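Side-chain contacts in methylenetetrahydrofolate--tRNA-(uracil-5-)-methyltransferase TrmFO (Thermus thermophilus, PDB 3G5S), which probably methylates uridine 54 of tRNA at C5, taking the carbon from methylenetetrahydrofolate and using FAD and NAD(P)H for the reduction: residues A[30-33]-A[37-40]; A[12-17]-A[44-49]. One frame throughout, in Å; residues are numbered along the deposited sequence.

Interaction 1 (A[30-33]-A[37-40]). With FAD (flavin-adenine dinucleotide), chain B.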
loop_
_atom_site.group_PDB
_atom_site.type_symbol
_atom_site.label_atom_id
_atom_site.label_comp_id
_atom_site.label_asym_id
_atom_site.label_seq_id
_atom_site.Cartn_x
_atom_site.Cartn_y
_atom_site.Cartn_z
ATOM N N PHE A 30 -13.170 18.594 3.434
ATOM C CA PHE A 30 -14.449 17.958 3.730
ATOM C C PHE A 30 -14.232 16.750 4.630
ATOM O O PHE A 30 -13.360 15.918 4.371
ATOM C CB PHE A 30 -15.130 17.463 2.447
ATOM C CG PHE A 30 -15.562 18.551 1.502
ATOM C CD1 PHE A 30 -14.692 19.043 0.543
ATOM C CD2 PHE A 30 -16.855 19.044 1.540
ATOM C CE1 PHE A 30 -15.100 20.022 -0.341
ATOM C CE2 PHE A 30 -17.262 20.022 0.662
ATOM C CZ PHE A 30 -16.391 20.511 -0.281
ATOM N N GLU A 31 -15.046 16.646 5.673
ATOM C CA GLU A 31 -15.019 15.487 6.545
ATOM C C GLU A 31 -16.427 15.209 7.033
ATOM O O GLU A 31 -17.079 16.082 7.605
ATOM C CB GLU A 31 -14.076 15.714 7.728
ATOM C CG GLU A 31 -14.072 14.576 8.736
ATOM C CD GLU A 31 -13.851 13.226 8.089
ATOM O OE1 GLU A 31 -14.742 12.355 8.225
ATOM O OE2 GLU A 31 -12.794 13.037 7.438
HETATM N N MSE A 32 -16.902 13.991 6.808
HETATM C CA MSE A 32 -18.266 13.661 7.201
HETATM C C MSE A 32 -18.417 13.348 8.693
HETATM O O MSE A 32 -19.511 13.464 9.247
HETATM C CB MSE A 32 -18.793 12.511 6.355
HETATM C CG MSE A 32 -18.123 11.188 6.606
HETATM SE SE MSE A 32 -18.773 9.856 5.367
HETATM C CE MSE A 32 -17.871 8.306 6.134
ATOM N N ARG A 33 -17.330 12.947 9.342
ATOM C CA ARG A 33 -17.368 12.719 10.777
ATOM C C ARG A 33 -17.507 14.054 11.495
ATOM O O ARG A 33 -17.006 15.067 11.015
ATOM C CB ARG A 33 -16.100 12.004 11.236
ATOM C CG ARG A 33 -15.948 10.606 10.675
ATOM C CD ARG A 33 -14.682 9.934 11.185
ATOM N NE ARG A 33 -13.447 10.472 10.617
ATOM C CZ ARG A 33 -12.560 11.209 11.286
ATOM N NH1 ARG A 33 -12.770 11.534 12.553
ATOM N NH2 ARG A 33 -11.452 11.624 10.682
HETATM N N MSE A 37 -20.279 8.504 10.730
HETATM C CA MSE A 37 -19.071 7.759 11.057
HETATM C C MSE A 37 -18.882 6.601 10.092
HETATM O O MSE A 37 -19.843 6.079 9.534
HETATM C CB MSE A 37 -19.148 7.204 12.482
HETATM C CG MSE A 37 -19.099 8.248 13.582
HETATM SE SE MSE A 37 -17.341 9.062 13.867
HETATM C CE MSE A 37 -17.788 10.046 15.485
ATOM N N THR A 38 -17.632 6.207 9.895
ATOM C CA THR A 38 -17.328 4.947 9.246
ATOM C C THR A 38 -17.470 3.876 10.317
ATOM O O THR A 38 -17.536 4.189 11.501
ATOM C CB THR A 38 -15.876 4.914 8.751
ATOM O OG1 THR A 38 -15.012 4.699 9.874
ATOM C CG2 THR A 38 -15.503 6.215 8.052
ATOM N N PRO A 39 -17.499 2.602 9.913
ATOM C CA PRO A 39 -17.550 1.531 10.913
ATOM C C PRO A 39 -16.322 1.455 11.842
ATOM O O PRO A 39 -16.405 0.780 12.868
ATOM C CB PRO A 39 -17.652 0.264 10.058
ATOM C CG PRO A 39 -18.293 0.723 8.786
ATOM C CD PRO A 39 -17.759 2.105 8.550
ATOM N N ALA A 40 -15.222 2.128 11.506
ATOM C CA ALA A 40 -13.988 2.010 12.289
ATOM C C ALA A 40 -13.657 3.234 13.152
ATOM O O ALA A 40 -12.859 3.144 14.087
ATOM C CB ALA A 40 -12.813 1.675 11.376
HETATM P PA FAD B . -8.752 7.403 6.606
HETATM O O1A FAD B . -9.788 6.357 6.902
HETATM O O2A FAD B . -7.722 7.699 7.651
HETATM O O5B FAD B . -9.441 8.790 6.217
HETATM C C5B FAD B . -10.528 8.851 5.314
HETATM C C4B FAD B . -11.450 9.955 5.793
HETATM O O4B FAD B . -12.439 10.198 4.807
HETATM C C3B FAD B . -12.196 9.561 7.066
HETATM O O3B FAD B . -12.051 10.556 8.062
HETATM C C2B FAD B . -13.650 9.414 6.618
HETATM O O2B FAD B . -14.608 9.756 7.599
HETATM C C1B FAD B . -13.708 10.370 5.442
HETATM N N9A FAD B . -14.709 10.114 4.396
HETATM C C8A FAD B . -14.982 8.931 3.766
HETATM N N7A FAD B . -15.893 9.159 2.797
HETATM C C5A FAD B . -16.192 10.485 2.803
HETATM C C6A FAD B . -17.045 11.275 2.045
HETATM N N6A FAD B . -17.662 10.814 0.949
HETATM N N1A FAD B . -17.104 12.616 2.311
HETATM C C2A FAD B . -16.363 13.181 3.321
HETATM N N3A FAD B . -15.511 12.411 4.080
HETATM C C4A FAD B . -15.452 11.091 3.808
HETATM N N1 FAD B . -3.020 0.978 9.003
HETATM C C2 FAD B . -1.844 0.779 9.681
HETATM O O2 FAD B . -0.791 1.250 9.255
HETATM N N3 FAD B . -1.850 0.046 10.852
HETATM C C4 FAD B . -3.010 -0.498 11.377
HETATM O O4 FAD B . -2.982 -1.145 12.431
HETATM C C4X FAD B . -4.199 -0.286 10.680
HETATM N N5 FAD B . -5.386 -0.806 11.146
HETATM C C5X FAD B . -6.555 -0.579 10.448
HETATM C C6 FAD B . -7.749 -1.102 10.935
HETATM C C7 FAD B . -8.937 -0.898 10.248
HETATM C C7M FAD B . -10.224 -1.465 10.780
HETATM C C8 FAD B . -8.929 -0.159 9.070
HETATM C C8M FAD B . -10.208 0.072 8.319
HETATM C C9 FAD B . -7.735 0.368 8.581
HETATM C C9A FAD B . -6.540 0.161 9.265
HETATM N N10 FAD B . -5.345 0.669 8.770
HETATM C C10 FAD B . -4.190 0.449 9.496
HETATM C "C1'" FAD B . -5.189 0.866 7.279
HETATM C "C2'" FAD B . -4.873 2.313 6.862
HETATM O "O2'" FAD B . -3.489 2.609 6.944
HETATM C "C3'" FAD B . -5.701 3.334 7.642
HETATM O "O3'" FAD B . -7.054 3.106 7.300
HETATM C "C4'" FAD B . -5.333 4.782 7.326
HETATM O "O4'" FAD B . -5.997 5.609 8.260
HETATM C "C5'" FAD B . -5.680 5.167 5.893
HETATM O "O5'" FAD B . -5.577 6.566 5.739
HETATM P P FAD B . -6.558 7.316 4.722
HETATM O O1P FAD B . -6.459 6.721 3.354
HETATM O O2P FAD B . -6.284 8.777 4.862
HETATM O O3P FAD B . -8.031 6.949 5.247
#

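Interaction 2 (A[12-17]-A[44-49]). With FAD (flavin-adenine dinucleotide), chain B.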
loop_
_atom_site.group_PDB
_atom_site.type_symbol
_atom_site.label_atom_id
_atom_site.label_comp_id
_atom_site.label_asym_id
_atom_site.label_seq_id
_atom_site.Cartn_x
_atom_site.Cartn_y
_atom_site.Cartn_z
ATOM N N ALA A 12 -4.213 10.692 4.998
ATOM C CA ALA A 12 -3.832 11.259 3.711
ATOM C C ALA A 12 -4.352 12.676 3.512
ATOM O O ALA A 12 -3.618 13.552 3.067
ATOM C CB ALA A 12 -4.295 10.362 2.570
ATOM N N GLY A 13 -5.626 12.898 3.822
ATOM C CA GLY A 13 -6.228 14.188 3.563
ATOM C C GLY A 13 -5.644 15.260 4.458
ATOM O O GLY A 13 -5.474 16.411 4.038
ATOM N N SER A 14 -5.334 14.900 5.701
ATOM C CA SER A 14 -4.736 15.868 6.603
ATOM C C SER A 14 -3.377 16.319 6.071
ATOM O O SER A 14 -3.060 17.516 6.083
ATOM C CB SER A 14 -4.596 15.291 8.012
ATOM O OG SER A 14 -5.862 15.089 8.624
ATOM N N GLU A 15 -2.568 15.370 5.609
ATOM C CA GLU A 15 -1.271 15.733 5.068
ATOM C C GLU A 15 -1.390 16.494 3.749
ATOM O O GLU A 15 -0.642 17.442 3.509
ATOM C CB GLU A 15 -0.370 14.512 4.897
ATOM C CG GLU A 15 1.079 14.902 4.715
ATOM C CD GLU A 15 1.694 15.431 6.000
ATOM O OE1 GLU A 15 1.854 14.621 6.942
ATOM O OE2 GLU A 15 2.025 16.641 6.075
ATOM N N ALA A 16 -2.324 16.090 2.893
ATOM C CA ALA A 16 -2.535 16.813 1.644
ATOM C C ALA A 16 -2.903 18.269 1.928
ATOM O O ALA A 16 -2.342 19.195 1.329
ATOM C CB ALA A 16 -3.616 16.142 0.807
ATOM N N ALA A 17 -3.850 18.468 2.844
ATOM C CA ALA A 17 -4.269 19.812 3.222
ATOM C C ALA A 17 -3.092 20.620 3.751
ATOM O O ALA A 17 -2.904 21.771 3.370
ATOM C CB ALA A 17 -5.391 19.754 4.251
ATOM N N ASP A 44 -14.308 12.978 16.110
ATOM C CA ASP A 44 -14.431 14.056 15.135
ATOM C C ASP A 44 -13.066 14.570 14.670
ATOM O O ASP A 44 -12.992 15.546 13.925
ATOM C CB ASP A 44 -15.258 15.210 15.716
ATOM C CG ASP A 44 -14.599 15.863 16.920
ATOM O OD1 ASP A 44 -13.467 15.483 17.276
ATOM O OD2 ASP A 44 -15.220 16.765 17.520
ATOM N N ARG A 45 -11.999 13.902 15.100
ATOM C CA ARG A 45 -10.642 14.395 14.894
ATOM C C ARG A 45 -10.105 14.093 13.508
ATOM O O ARG A 45 -10.389 13.042 12.932
ATOM C CB ARG A 45 -9.697 13.768 15.917
ATOM C CG ARG A 45 -9.983 14.150 17.353
ATOM C CD ARG A 45 -9.340 15.476 17.705
ATOM N NE ARG A 45 -9.443 15.764 19.133
ATOM C CZ ARG A 45 -8.619 15.279 20.059
ATOM N NH1 ARG A 45 -8.794 15.601 21.334
ATOM N NH2 ARG A 45 -7.623 14.472 19.713
ATOM N N PHE A 46 -9.303 15.009 12.978
ATOM C CA PHE A 46 -8.572 14.738 11.753
ATOM C C PHE A 46 -7.457 13.739 12.046
ATOM O O PHE A 46 -6.828 13.787 13.102
ATOM C CB PHE A 46 -7.971 16.014 11.170
ATOM C CG PHE A 46 -8.972 17.118 10.938
ATOM C CD1 PHE A 46 -10.325 16.842 10.761
ATOM C CD2 PHE A 46 -8.552 18.436 10.864
ATOM C CE1 PHE A 46 -11.237 17.868 10.538
ATOM C CE2 PHE A 46 -9.459 19.461 10.645
ATOM C CZ PHE A 46 -10.796 19.173 10.484
ATOM N N ALA A 47 -7.227 12.838 11.099
ATOM C CA ALA A 47 -6.162 11.851 11.193
ATOM C C ALA A 47 -6.308 10.951 12.421
ATOM O O ALA A 47 -5.330 10.536 13.036
ATOM C CB ALA A 47 -4.789 12.526 11.157
ATOM N N GLU A 48 -7.550 10.634 12.764
ATOM C CA GLU A 48 -7.813 9.631 13.778
ATOM C C GLU A 48 -7.146 8.313 13.397
ATOM O O GLU A 48 -7.259 7.856 12.257
ATOM C CB GLU A 48 -9.322 9.419 13.942
ATOM C CG GLU A 48 -9.677 8.272 14.878
ATOM C CD GLU A 48 -11.181 8.087 15.088
ATOM O OE1 GLU A 48 -11.975 8.995 14.760
ATOM O OE2 GLU A 48 -11.569 7.014 15.590
ATOM N N ILE A 49 -6.460 7.715 14.365
ATOM C CA ILE A 49 -5.827 6.416 14.207
ATOM C C ILE A 49 -6.825 5.359 14.672
ATOM O O ILE A 49 -7.175 5.311 15.849
ATOM C CB ILE A 49 -4.551 6.340 15.071
ATOM C CG1 ILE A 49 -3.517 7.365 14.596
ATOM C CG2 ILE A 49 -3.978 4.927 15.078
ATOM C CD1 ILE A 49 -2.787 6.960 13.332
HETATM P PA FAD B . -8.752 7.403 6.606
HETATM O O1A FAD B . -9.788 6.357 6.902
HETATM O O2A FAD B . -7.722 7.699 7.651
HETATM O O5B FAD B . -9.441 8.790 6.217
HETATM C C5B FAD B . -10.528 8.851 5.314
HETATM C C4B FAD B . -11.450 9.955 5.793
HETATM O O4B FAD B . -12.439 10.198 4.807
HETATM C C3B FAD B . -12.196 9.561 7.066
HETATM O O3B FAD B . -12.051 10.556 8.062
HETATM C C2B FAD B . -13.650 9.414 6.618
HETATM O O2B FAD B . -14.608 9.756 7.599
HETATM C C1B FAD B . -13.708 10.370 5.442
HETATM N N9A FAD B . -14.709 10.114 4.396
HETATM C C8A FAD B . -14.982 8.931 3.766
HETATM N N7A FAD B . -15.893 9.159 2.797
HETATM C C5A FAD B . -16.192 10.485 2.803
HETATM C C6A FAD B . -17.045 11.275 2.045
HETATM N N6A FAD B . -17.662 10.814 0.949
HETATM N N1A FAD B . -17.104 12.616 2.311
HETATM C C2A FAD B . -16.363 13.181 3.321
HETATM N N3A FAD B . -15.511 12.411 4.080
HETATM C C4A FAD B . -15.452 11.091 3.808
HETATM N N1 FAD B . -3.020 0.978 9.003
HETATM C C2 FAD B . -1.844 0.779 9.681
HETATM O O2 FAD B . -0.791 1.250 9.255
HETATM N N3 FAD B . -1.850 0.046 10.852
HETATM C C4 FAD B . -3.010 -0.498 11.377
HETATM O O4 FAD B . -2.982 -1.145 12.431
HETATM C C4X FAD B . -4.199 -0.286 10.680
HETATM N N5 FAD B . -5.386 -0.806 11.146
HETATM C C5X FAD B . -6.555 -0.579 10.448
HETATM C C6 FAD B . -7.749 -1.102 10.935
HETATM C C7 FAD B . -8.937 -0.898 10.248
HETATM C C7M FAD B . -10.224 -1.465 10.780
HETATM C C8 FAD B . -8.929 -0.159 9.070
HETATM C C8M FAD B . -10.208 0.072 8.319
HETATM C C9 FAD B . -7.735 0.368 8.581
HETATM C C9A FAD B . -6.540 0.161 9.265
HETATM N N10 FAD B . -5.345 0.669 8.770
HETATM C C10 FAD B . -4.190 0.449 9.496
HETATM C "C1'" FAD B . -5.189 0.866 7.279
HETATM C "C2'" FAD B . -4.873 2.313 6.862
HETATM O "O2'" FAD B . -3.489 2.609 6.944
HETATM C "C3'" FAD B . -5.701 3.334 7.642
HETATM O "O3'" FAD B . -7.054 3.106 7.300
HETATM C "C4'" FAD B . -5.333 4.782 7.326
HETATM O "O4'" FAD B . -5.997 5.609 8.260
HETATM C "C5'" FAD B . -5.680 5.167 5.893
HETATM O "O5'" FAD B . -5.577 6.566 5.739
HETATM P P FAD B . -6.558 7.316 4.722
HETATM O O1P FAD B . -6.459 6.721 3.354
HETATM O O2P FAD B . -6.284 8.777 4.862
HETATM O O3P FAD B . -8.031 6.949 5.247
#

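Interaction 1 (A[30-33]-A[37-40])
Met32, a selenomethionine, reaches Thr38 with its terminal methyl after running its whole length beside the adenine of FAD. At the start of the side chain, CB lies near C2A of the adenine. CG comes next, 3.8 Å from FAD N3A, and SE sits 3.7 Å from FAD C5A. The methyl CE ends the run touching both FAD C8A and, at 3.7 Å, Thr38 CG2. Beyond CG the chain is fully extended (chi2 -175°), which is how one side chain spans the purine from its six-membered ring to its five-membered ring. Thr38 CG2 also packs against ribose O2B, while its OG1 bonds to His41 and accepts from Ala40 N in an ST turn.

Arg33 makes the other contact, its CG 3.8 Å from the selenium of Met37, the two side chains crossing at about a right angle. Glu31 takes both hydroxyls of the adenosine ribose: FAD O2B donates to OE1 and O3B to OE2, each at 2.7 Å. OE1 also accepts from Arg33 N through its anti lone pair, fixing the carboxylate's rotation, and Arg33 NE and NH2 both donate to FAD O3B; Arg33 NH1 turns instead to the backbone oxygen of Thr43. An alanine in place of Glu31 would probably leave the two ribose hydroxyls without their acceptors and Arg33 N without the carboxylate oxygen it donates to. This acidic residue directly after the second strand of a Rossmann-type fold is the classic ribose binder. Strand 27-30 leads into the site from the parallel sheet, between strands 4-7 and 114-117, and the loop then folds back over the cofactor.

Interaction 2 (A[12-17]-A[44-49])
Ser14, on helix 11-22, meets the turn at Phe46 and Ala47, and van der Waals packing makes up the contact between the two segments. Its OG lies 3.4 Å from Phe46 CB and 3.8 Å from Ala47 CB, so the hydroxyl fits against the two beta carbons. Ser14 CB adds a looser touch on the Ala47 methyl. The phenyl ring of Phe46 turns away from the helix, toward Leu29 of strand 27-30 and Thr109 of helix 97-109, leaving CB as the part of this residue that touches Ser14.

The polar bonds run to other partners. Ser14 OG stands beside its own backbone N (chi1 -68°), facing back along the helix, and is hydrogen-bonded to Gly10 O. Ala47 N is 3.6 Å from Ser14 OG, a proximity rather than a bond. Backbone bonding joins Ala47 to Ala9, tying the turn to the glycine-rich loop. Arg45 to Glu48 form a type II beta turn, with Phe46 and Ala47 at its central positions.

Cofactor binding belongs to the helix: Ala12 N donates to the FAD phosphate oxygen O2P at 2.8 Å, in a nearly straight bond of 169°. The amide lies near the N-terminal end of helix 11-22, where the helix dipole would be expected to stabilise the negative diphosphate. This is the usual phosphate-binding arrangement of the GxGxxG motif, here Gly8, Gly10 and Gly13.

Chemically, the interface is small and mostly apolar, 81 Å², with its buried hydroxyl satisfied by Gly10 O, just ahead of the helix; the turn is positioned by shape and by its bonds to neighbouring elements.

Interaction 1 is nested along the chain inside the loop that interaction 2 closes: helix 11-22 comes first, then strand 27-30, residues 30-33, 37-40 and finally 44-49. Their centres are 11 Å apart, on one side of the chain's centre, and both touch FAD, interaction 1 at the adenosine and interaction 2 at the diphosphate. Arg33 joins them directly: its NH1 is 2.8 Å from Arg45 O, probably a hydrogen bond, with Glu48 OE1 a longer, weak ion-pair partner. The guanidinium that holds the ribose also ties down the returning loop, so the beta-alpha-beta unit and the connection before strand 54-57 build the adenosine and diphosphate side of the FAD site, to which other parts of the chain contribute.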